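Local coordinates for hypothetical protein Ta0583 (Thermoplasma acidophilum, PDB 2FSJ) that polymerizes into helical bundles of filaments in an NTP-dependent reaction, working best with ATP, as an archaeal homolog of actin, at residues D121-S126 / R165-P170; K147-T152 / F161-L166. One frame throughout, in Å; residues are numbered along the deposited sequence.

Contact 1. Residues D121-S126 / R165-P170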
loop_
_atom_site.group_PDB
_atom_site.type_symbol
_atom_site.label_atom_id
_atom_site.label_comp_id
_atom_site.label_asym_id
_atom_site.label_seq_id
_atom_site.Cartn_x
_atom_site.Cartn_y
_atom_site.Cartn_z
ATOM N N ASP A 121 -5.419 15.537 -19.482
ATOM C CA ASP A 121 -5.968 16.099 -18.245
ATOM C C ASP A 121 -6.447 14.983 -17.335
ATOM O O ASP A 121 -7.319 14.192 -17.745
ATOM C CB ASP A 121 -7.159 17.006 -18.530
ATOM C CG ASP A 121 -6.757 18.311 -19.140
ATOM O OD1 ASP A 121 -5.537 18.597 -19.207
ATOM O OD2 ASP A 121 -7.615 19.118 -19.562
ATOM N N LEU A 122 -5.901 14.928 -16.115
ATOM C CA LEU A 122 -6.188 13.848 -15.182
ATOM C C LEU A 122 -6.885 14.332 -13.963
ATOM O O LEU A 122 -6.562 15.395 -13.461
ATOM C CB LEU A 122 -4.854 13.284 -14.646
ATOM C CG LEU A 122 -4.060 12.369 -15.517
ATOM C CD1 LEU A 122 -2.820 11.867 -14.727
ATOM C CD2 LEU A 122 -4.952 11.215 -15.985
ATOM N N VAL A 123 -7.780 13.516 -13.435
ATOM C CA VAL A 123 -8.182 13.620 -12.042
ATOM C C VAL A 123 -7.625 12.348 -11.373
ATOM O O VAL A 123 -7.907 11.229 -11.846
ATOM C CB VAL A 123 -9.694 13.641 -11.885
ATOM C CG1 VAL A 123 -10.086 13.540 -10.431
ATOM C CG2 VAL A 123 -10.327 14.958 -12.553
ATOM N N ILE A 124 -6.857 12.530 -10.308
ATOM C CA ILE A 124 -6.311 11.393 -9.549
ATOM C C ILE A 124 -7.116 11.224 -8.246
ATOM O O ILE A 124 -7.309 12.186 -7.476
ATOM C CB ILE A 124 -4.808 11.614 -9.231
ATOM C CG1 ILE A 124 -3.954 11.680 -10.513
ATOM C CG2 ILE A 124 -4.297 10.498 -8.283
ATOM C CD1 ILE A 124 -2.524 12.238 -10.308
ATOM N N GLY A 125 -7.612 10.024 -8.007
ATOM C CA GLY A 125 -8.195 9.658 -6.739
ATOM C C GLY A 125 -7.139 8.866 -5.929
ATOM O O GLY A 125 -6.573 7.859 -6.390
ATOM N N SER A 126 -6.810 9.364 -4.755
ATOM C CA SER A 126 -5.793 8.718 -3.914
ATOM C C SER A 126 -6.190 8.813 -2.432
ATOM O O SER A 126 -7.328 9.122 -2.062
ATOM C CB SER A 126 -4.403 9.297 -4.180
ATOM O OG SER A 126 -3.365 8.434 -3.681
ATOM N N ARG A 165 -6.961 17.821 -10.756
ATOM C CA ARG A 165 -7.621 17.675 -9.457
ATOM C C ARG A 165 -7.159 16.418 -8.801
ATOM O O ARG A 165 -6.964 15.424 -9.472
ATOM C CB ARG A 165 -9.132 17.617 -9.614
ATOM C CG ARG A 165 -9.891 17.670 -8.319
ATOM C CD ARG A 165 -11.344 18.193 -8.386
ATOM N NE ARG A 165 -11.885 18.230 -9.744
ATOM C CZ ARG A 165 -12.744 17.355 -10.257
ATOM N NH1 ARG A 165 -13.197 16.333 -9.534
ATOM N NH2 ARG A 165 -13.158 17.499 -11.519
ATOM N N LEU A 166 -6.958 16.509 -7.488
ATOM C CA LEU A 166 -6.624 15.386 -6.657
ATOM C C LEU A 166 -7.747 15.222 -5.644
ATOM O O LEU A 166 -8.007 16.152 -4.852
ATOM C CB LEU A 166 -5.289 15.684 -5.979
ATOM C CG LEU A 166 -4.647 14.634 -5.115
ATOM C CD1 LEU A 166 -4.339 13.356 -5.908
ATOM C CD2 LEU A 166 -3.392 15.210 -4.453
ATOM N N ILE A 167 -8.408 14.062 -5.656
ATOM C CA ILE A 167 -9.439 13.718 -4.705
ATOM C C ILE A 167 -8.820 12.682 -3.739
ATOM O O ILE A 167 -8.175 11.741 -4.178
ATOM C CB ILE A 167 -10.664 13.149 -5.417
ATOM C CG1 ILE A 167 -11.303 14.215 -6.362
ATOM C CG2 ILE A 167 -11.714 12.580 -4.413
ATOM C CD1 ILE A 167 -11.742 15.476 -5.659
ATOM N N MET A 168 -9.041 12.878 -2.451
ATOM C CA MET A 168 -8.385 12.097 -1.409
ATOM C C MET A 168 -9.380 11.534 -0.421
ATOM O O MET A 168 -10.288 12.242 0.004
ATOM C CB MET A 168 -7.397 12.983 -0.658
ATOM C CG MET A 168 -6.268 13.503 -1.519
ATOM S SD MET A 168 -5.111 12.235 -1.997
ATOM C CE MET A 168 -4.134 11.930 -0.431
ATOM N N ARG A 169 -9.159 10.293 0.010
ATOM C CA ARG A 169 -9.937 9.702 1.103
ATOM C C ARG A 169 -8.978 9.071 2.089
ATOM O O ARG A 169 -7.912 8.676 1.650
ATOM C CB ARG A 169 -10.840 8.618 0.573
ATOM C CG ARG A 169 -12.043 9.121 -0.182
ATOM C CD ARG A 169 -13.027 9.937 0.654
ATOM N NE ARG A 169 -14.133 10.373 -0.186
ATOM C CZ ARG A 169 -14.155 11.496 -0.905
ATOM N NH1 ARG A 169 -13.134 12.369 -0.890
ATOM N NH2 ARG A 169 -15.233 11.767 -1.632
ATOM N N PRO A 170 -9.338 8.954 3.379
ATOM C CA PRO A 170 -8.479 8.278 4.358
ATOM C C PRO A 170 -8.220 6.843 3.982
ATOM O O PRO A 170 -9.125 6.156 3.500
ATOM C CB PRO A 170 -9.285 8.383 5.665
ATOM C CG PRO A 170 -10.062 9.624 5.497
ATOM C CD PRO A 170 -10.519 9.505 4.052
#

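Contact 2. Residues K147-T152 / F161-L166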
loop_
_atom_site.group_PDB
_atom_site.type_symbol
_atom_site.label_atom_id
_atom_site.label_comp_id
_atom_site.label_asym_id
_atom_site.label_seq_id
_atom_site.Cartn_x
_atom_site.Cartn_y
_atom_site.Cartn_z
ATOM N N LYS A 147 -0.245 20.990 -11.794
ATOM C CA LYS A 147 1.117 20.843 -12.291
ATOM C C LYS A 147 1.049 20.058 -13.587
ATOM O O LYS A 147 0.280 19.112 -13.689
ATOM C CB LYS A 147 1.994 20.059 -11.345
ATOM C CG LYS A 147 2.149 20.594 -9.918
ATOM C CD LYS A 147 2.628 21.981 -9.766
ATOM C CE LYS A 147 2.681 22.410 -8.268
ATOM N NZ LYS A 147 1.467 23.112 -7.874
ATOM N N VAL A 148 1.906 20.426 -14.534
ATOM C CA VAL A 148 2.171 19.620 -15.718
ATOM C C VAL A 148 3.359 18.705 -15.462
ATOM O O VAL A 148 4.456 19.151 -15.163
ATOM C CB VAL A 148 2.436 20.519 -16.926
ATOM C CG1 VAL A 148 2.947 19.753 -18.126
ATOM C CG2 VAL A 148 1.135 21.274 -17.291
ATOM N N LEU A 149 3.119 17.412 -15.530
ATOM C CA LEU A 149 4.183 16.435 -15.394
ATOM C C LEU A 149 4.581 15.906 -16.735
ATOM O O LEU A 149 3.744 15.441 -17.503
ATOM C CB LEU A 149 3.681 15.260 -14.572
ATOM C CG LEU A 149 3.004 15.526 -13.221
ATOM C CD1 LEU A 149 2.921 14.127 -12.519
ATOM C CD2 LEU A 149 3.724 16.547 -12.365
ATOM N N THR A 150 5.859 15.995 -17.040
ATOM C CA THR A 150 6.385 15.572 -18.324
ATOM C C THR A 150 7.352 14.437 -18.059
ATOM O O THR A 150 8.389 14.658 -17.425
ATOM C CB THR A 150 7.151 16.717 -18.938
ATOM O OG1 THR A 150 6.263 17.849 -19.034
ATOM C CG2 THR A 150 7.549 16.390 -20.332
ATOM N N VAL A 151 7.018 13.251 -18.554
ATOM C CA VAL A 151 7.843 12.063 -18.331
ATOM C C VAL A 151 8.491 11.640 -19.660
ATOM O O VAL A 151 7.793 11.472 -20.666
ATOM C CB VAL A 151 6.981 10.905 -17.812
ATOM C CG1 VAL A 151 7.840 9.700 -17.422
ATOM C CG2 VAL A 151 6.086 11.361 -16.681
ATOM N N THR A 152 9.816 11.478 -19.644
ATOM C CA THR A 152 10.577 10.924 -20.761
ATOM C C THR A 152 10.962 9.477 -20.521
ATOM O O THR A 152 11.380 9.098 -19.412
ATOM C CB THR A 152 11.835 11.765 -21.023
ATOM O OG1 THR A 152 11.459 13.138 -21.191
ATOM C CG2 THR A 152 12.525 11.356 -22.348
ATOM N N PHE A 161 1.180 14.916 -18.587
ATOM C CA PHE A 161 -0.024 14.755 -17.758
ATOM C C PHE A 161 -0.280 16.063 -16.996
ATOM O O PHE A 161 0.622 16.605 -16.308
ATOM C CB PHE A 161 0.163 13.575 -16.760
ATOM C CG PHE A 161 0.631 12.294 -17.409
ATOM C CD1 PHE A 161 -0.294 11.375 -17.951
ATOM C CD2 PHE A 161 1.980 12.006 -17.505
ATOM C CE1 PHE A 161 0.127 10.191 -18.523
ATOM C CE2 PHE A 161 2.420 10.799 -18.100
ATOM C CZ PHE A 161 1.475 9.907 -18.641
ATOM N N ASN A 162 -1.494 16.583 -17.137
ATOM C CA ASN A 162 -1.946 17.784 -16.451
ATOM C C ASN A 162 -2.821 17.349 -15.328
ATOM O O ASN A 162 -3.931 16.800 -15.534
ATOM C CB ASN A 162 -2.743 18.708 -17.356
ATOM C CG ASN A 162 -3.203 20.014 -16.633
ATOM O OD1 ASN A 162 -2.594 20.485 -15.643
ATOM N ND2 ASN A 162 -4.282 20.592 -17.132
ATOM N N ILE A 163 -2.319 17.508 -14.120
ATOM C CA ILE A 163 -3.069 17.044 -12.985
ATOM C C ILE A 163 -4.009 18.181 -12.639
ATOM O O ILE A 163 -3.544 19.206 -12.128
ATOM C CB ILE A 163 -2.126 16.724 -11.777
ATOM C CG1 ILE A 163 -1.001 15.750 -12.214
ATOM C CG2 ILE A 163 -2.989 16.255 -10.643
ATOM C CD1 ILE A 163 -0.192 15.025 -11.066
ATOM N N THR A 164 -5.300 18.011 -12.922
ATOM C CA THR A 164 -6.320 19.069 -12.724
ATOM C C THR A 164 -6.934 19.014 -11.346
ATOM O O THR A 164 -7.404 20.041 -10.811
ATOM C CB THR A 164 -7.468 19.023 -13.758
ATOM O OG1 THR A 164 -8.221 17.812 -13.624
ATOM C CG2 THR A 164 -6.962 19.008 -15.164
ATOM N N ARG A 165 -6.961 17.821 -10.756
ATOM C CA ARG A 165 -7.621 17.675 -9.457
ATOM C C ARG A 165 -7.159 16.418 -8.801
ATOM O O ARG A 165 -6.964 15.424 -9.472
ATOM C CB ARG A 165 -9.132 17.617 -9.614
ATOM C CG ARG A 165 -9.891 17.670 -8.319
ATOM C CD ARG A 165 -11.344 18.193 -8.386
ATOM N NE ARG A 165 -11.885 18.230 -9.744
ATOM C CZ ARG A 165 -12.744 17.355 -10.257
ATOM N NH1 ARG A 165 -13.197 16.333 -9.534
ATOM N NH2 ARG A 165 -13.158 17.499 -11.519
ATOM N N LEU A 166 -6.958 16.509 -7.488
ATOM C CA LEU A 166 -6.624 15.386 -6.657
ATOM C C LEU A 166 -7.747 15.222 -5.644
ATOM O O LEU A 166 -8.007 16.152 -4.852
ATOM C CB LEU A 166 -5.289 15.684 -5.979
ATOM C CG LEU A 166 -4.647 14.634 -5.115
ATOM C CD1 LEU A 166 -4.339 13.356 -5.908
ATOM C CD2 LEU A 166 -3.392 15.210 -4.453
#

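Contact 1. Residues D121-S126 / R165-P170
Val123 and Arg165 lie side by side on one face of the sheet, pointing the same way. Val123 CG2 sits over one face of the guanidinium, toward its rim, 3.9 Å from Arg165 NH2. The arginine gets there by a bend in its chain: CG runs anti to the backbone N, then a nearly eclipsed turn about CG-CD (chi3 15°) swings NE back over CB, which turns a face of the flat group toward the Val123 CG2 methyl. Farther along this face Val123 CG1 approaches Ile167 CG1 diagonally, at 4.3 Å. On the other face Ile124 CG2 meets Leu166 CD1 at 3.7 Å, and the sulfur of Met168, placed by the bend at chi2 (-70°), packs against Ser126 CB, with SD to CB also 3.7 Å.

The backbones run parallel, with Val123 opposite Arg165, Ile124 opposite Leu166 and Ser126 opposite Met168. Arg165 O accepts from Ile124 N, Ile124 O from Ile167 N at 2.8 Å, Ile167 O from Ser126 N, and Ser126 O from Arg169 N; the bond from Ser126 N is nearly straight, 169° at the hydrogen.

Farther out, helix 133-144 lies against Leu166 and Met168, through Ala140, Phe133 and Val137, while Ala342 of helix 333-343 touches Val123 and Ile167 on the opposite face. The hydroxyl of Ser126 turns from Met168 to the next strand, where Leu26 O is its hydrogen-bond partner. Parallel strands sandwiched between helices, in a mixed sheet whose first strands are antiparallel, are typical of the actin-like ATPase fold.

Contact 2. Residues K147-T152 / F161-L166
Leu149 meets both Phe161 and Ile163, and its side chain can be followed outward. CB begins beside the facing strand, 3.8 Å from Phe161 O and at a looser 4.5 Å from Phe161 CB. With chi1 at -51°, CG stands anti to the carbonyl carbon and comes to 3.9 Å from Ile163 CD1. From there the CD1 branch continues to the same methyl, and Leu149 CD1 and Ile163 CD1 touch at 3.6 Å where the two side chains cross. Phe101 and Leu108 of helix 101-111 also pack on this leucine.

Val151 meets the phenylalanine differently: its CG2 methyl comes in at the ring edge, near the ring plane, 4.0 Å from Phe161 CE2. Leu108 also packs on the Phe161 side chain, and Trp109 lies against Val151, so helix 101-111 backs the row formed by Leu149, Val151 and Phe161.

This is a beta hairpin of strands 147-152 and 158-170, and strand 147-152 forms one margin of the large mixed sheet of the actin-like fold. Leu149 and Phe161 make an antiparallel hydrogen-bonded pair: Leu149 N gives to Phe161 O at 2.7 Å, and Phe161 N returns a bond to Leu149 O, both donors lying in the carbonyl planes. Ile163 N adds a bond to Lys147 O.

Val148 and Asn162, a non-hydrogen-bonded pair, occupy the other face. Asn162 has CG anti to its own N (chi1 -179°), and OD1 comes within 4.2 Å of Val148 CG2, while ND2 bonds to Asp121 OD1 on the next strand. Lys147 starts on the Leu149 face, but its chain bends off and NZ hydrogen-bonds to the backbone oxygens of Glu142 and Glu145.

In the fold
Strand 158-170 is common to both contacts: its later part pairs in parallel with 121-126 in contact 1, and its earlier part pairs antiparallel with 147-152 in contact 2. The centres lie about 12 Å apart, and the two are joined directly. Leu122 N probably bonds to Asn162 O (2.8 Å), Leu122 O to Thr164 OG1 (2.9 Å), and Ile124 CD1 packs on Ile163 CD1 (3.7 Å), so the apolar sides of the two contacts touch. Contact 1 is nearer the nucleotide site: the Ser126 side chain is about 9 Å from that of ATP-binding Thr33, against about 12 Å for Leu149 of contact 2, at the sheet's margin.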